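Local coordinates for protein similar to sp|P32453 Saccharomyces cerevisiae YNL315c ATP11 (Candida glabrata CBS 138, PDB 2P4F) that probably acts as a mitochondrial chaperone of the ATP11 family that binds unfolded protein, at residues N154-L159 with E276-G281. Sequence-based numbering, arbitrary orientation. Where two conformers were deposited one is given.
Sequences NPLFVL and EDFNKG
Asn279 reaches Leu156 with its CG beside its own backbone N (chi1 -82°), which turns the amide toward the start of strand 156-162. Phe278 has its CG anti to the backbone N, and its ring extends from the helix to the same strand. The Asn279 amide makes two hydrogen bonds to the backbone of one residue. Leu156 N donates to Asn279 OD1 at 3.1 Å, in the carbonyl plane and on a lone pair. Asn279 ND2 donates to Leu156 O at 2.8 Å. This second bond is bent, with an N-H...O angle of 136°, and Leu156 O lies out of the amide plane. ND2 also donates to Leu275 O, one turn back in the helix.

Beside this amide, the edge of the Phe157 ring points to the face of Phe278 in an offset edge-to-face pair. The planes stand at 86° and the centroids are 5.7 Å apart. Leu156 CG meets the Phe278 edge at Phe278 CE2, 3.8 Å away. Val158 CG2 touches the far end of the Phe278 ring, 3.9 Å from Phe278 CZ. Phe285 adds another edge-to-face partner for Phe278.

Asn154 ND2 donates to Tyr150 O and to a water, 3.0 Å away, that in turn donates to Glu276 OE2. The contact joins an outermost strand of the antiparallel sheet to the C-terminal end of helix 266-280, where Gly281 completes a Schellman motif. The two hydrogen bonds to Leu156, with the one to Leu275 O, hold the rotation of the Asn279 amide; the first two also satisfy the backbone N and O of Leu156, while the neighbouring aromatic and aliphatic groups supply apolar packing.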
# COMPACT_ATOMS: atom_id res chain seq x y z
N ASN A 154 3.48 -12.69 -1.68
CA ASN A 154 3.12 -12.24 -3.02
C ASN A 154 3.54 -10.78 -3.22
O ASN A 154 2.67 -9.94 -3.39
CB ASN A 154 1.60 -12.36 -3.22
CG ASN A 154 1.09 -13.79 -2.99
OD1 ASN A 154 1.20 -14.63 -3.89
ND2 ASN A 154 0.55 -14.01 -1.80
N PRO A 155 4.82 -10.48 -3.14
CA PRO A 155 5.27 -9.09 -2.99
C PRO A 155 5.22 -8.26 -4.26
O PRO A 155 5.50 -7.05 -4.18
CB PRO A 155 6.71 -9.22 -2.47
CG PRO A 155 7.18 -10.52 -3.10
CD PRO A 155 5.96 -11.42 -3.01
N LEU A 156 4.86 -8.82 -5.42
CA LEU A 156 4.85 -8.05 -6.66
C LEU A 156 3.48 -8.19 -7.30
O LEU A 156 2.91 -9.29 -7.30
CB LEU A 156 5.95 -8.57 -7.58
CG LEU A 156 6.13 -7.76 -8.88
CD1 LEU A 156 6.63 -6.35 -8.56
CD2 LEU A 156 7.11 -8.48 -9.83
N PHE A 157 2.96 -7.13 -7.88
CA PHE A 157 1.71 -7.29 -8.62
C PHE A 157 1.67 -6.22 -9.71
O PHE A 157 2.57 -5.39 -9.79
CB PHE A 157 0.50 -7.21 -7.71
CG PHE A 157 -0.79 -7.83 -8.28
CD1 PHE A 157 -0.76 -9.08 -8.93
CD2 PHE A 157 -1.99 -7.18 -8.13
CE1 PHE A 157 -1.93 -9.67 -9.43
CE2 PHE A 157 -3.17 -7.77 -8.61
CZ PHE A 157 -3.12 -9.01 -9.24
N VAL A 158 0.65 -6.30 -10.57
CA VAL A 158 0.40 -5.24 -11.57
C VAL A 158 -1.02 -4.79 -11.41
O VAL A 158 -1.91 -5.66 -11.17
CB VAL A 158 0.64 -5.80 -12.99
CG1 VAL A 158 0.22 -4.79 -14.02
CG2 VAL A 158 2.12 -6.17 -13.11
N LEU A 159 -1.29 -3.48 -11.49
CA LEU A 159 -2.65 -3.01 -11.46
C LEU A 159 -2.86 -2.01 -12.57
O LEU A 159 -1.95 -1.24 -12.87
CB LEU A 159 -2.99 -2.26 -10.15
CG LEU A 159 -3.17 -3.10 -8.90
CD1 LEU A 159 -3.32 -2.15 -7.70
CD2 LEU A 159 -4.36 -4.05 -8.97
N GLU A 276 -1.94 -14.66 -6.46
CA GLU A 276 -1.03 -15.80 -6.25
C GLU A 276 -0.50 -16.33 -7.56
O GLU A 276 0.69 -16.63 -7.72
CB GLU A 276 -1.75 -16.91 -5.45
CG GLU A 276 -2.06 -16.43 -4.01
CD GLU A 276 -2.85 -17.43 -3.22
OE1 GLU A 276 -3.52 -18.32 -3.81
OE2 GLU A 276 -2.79 -17.36 -1.96
N ASP A 277 -1.37 -16.43 -8.57
CA ASP A 277 -0.90 -16.93 -9.86
C ASP A 277 0.16 -16.05 -10.47
O ASP A 277 1.14 -16.54 -11.08
CB ASP A 277 -2.10 -17.02 -10.82
CG ASP A 277 -2.98 -18.22 -10.53
OD1 ASP A 277 -2.59 -19.14 -9.80
OD2 ASP A 277 -4.12 -18.21 -11.06
N PHE A 278 0.00 -14.72 -10.33
CA PHE A 278 1.04 -13.82 -10.83
C PHE A 278 2.37 -14.13 -10.12
O PHE A 278 3.41 -14.28 -10.77
CB PHE A 278 0.61 -12.36 -10.58
CG PHE A 278 1.66 -11.38 -11.09
CD1 PHE A 278 1.66 -10.97 -12.43
CD2 PHE A 278 2.60 -10.86 -10.21
CE1 PHE A 278 2.63 -10.08 -12.85
CE2 PHE A 278 3.58 -9.97 -10.62
CZ PHE A 278 3.56 -9.57 -11.94
N ASN A 279 2.33 -14.18 -8.78
CA ASN A 279 3.59 -14.31 -8.04
C ASN A 279 4.25 -15.67 -8.18
O ASN A 279 5.46 -15.79 -7.98
CB ASN A 279 3.33 -13.99 -6.55
CG ASN A 279 3.35 -12.48 -6.40
OD1 ASN A 279 4.42 -11.85 -6.14
ND2 ASN A 279 2.18 -11.86 -6.53
N LYS A 280 3.50 -16.68 -8.54
CA LYS A 280 4.11 -18.01 -8.73
C LYS A 280 4.39 -18.23 -10.22
O LYS A 280 4.93 -19.29 -10.58
CB LYS A 280 3.27 -19.06 -8.03
CG LYS A 280 3.35 -19.15 -6.50
CD LYS A 280 1.97 -19.22 -5.88
CE LYS A 280 1.83 -18.77 -4.45
NZ LYS A 280 1.81 -17.31 -4.13
N GLY A 281 4.08 -17.24 -11.09
CA GLY A 281 4.43 -17.43 -12.50
C GLY A 281 3.54 -18.44 -13.21
O GLY A 281 3.93 -19.05 -14.20
O HOH W 1 -0.59 -16.48 -0.65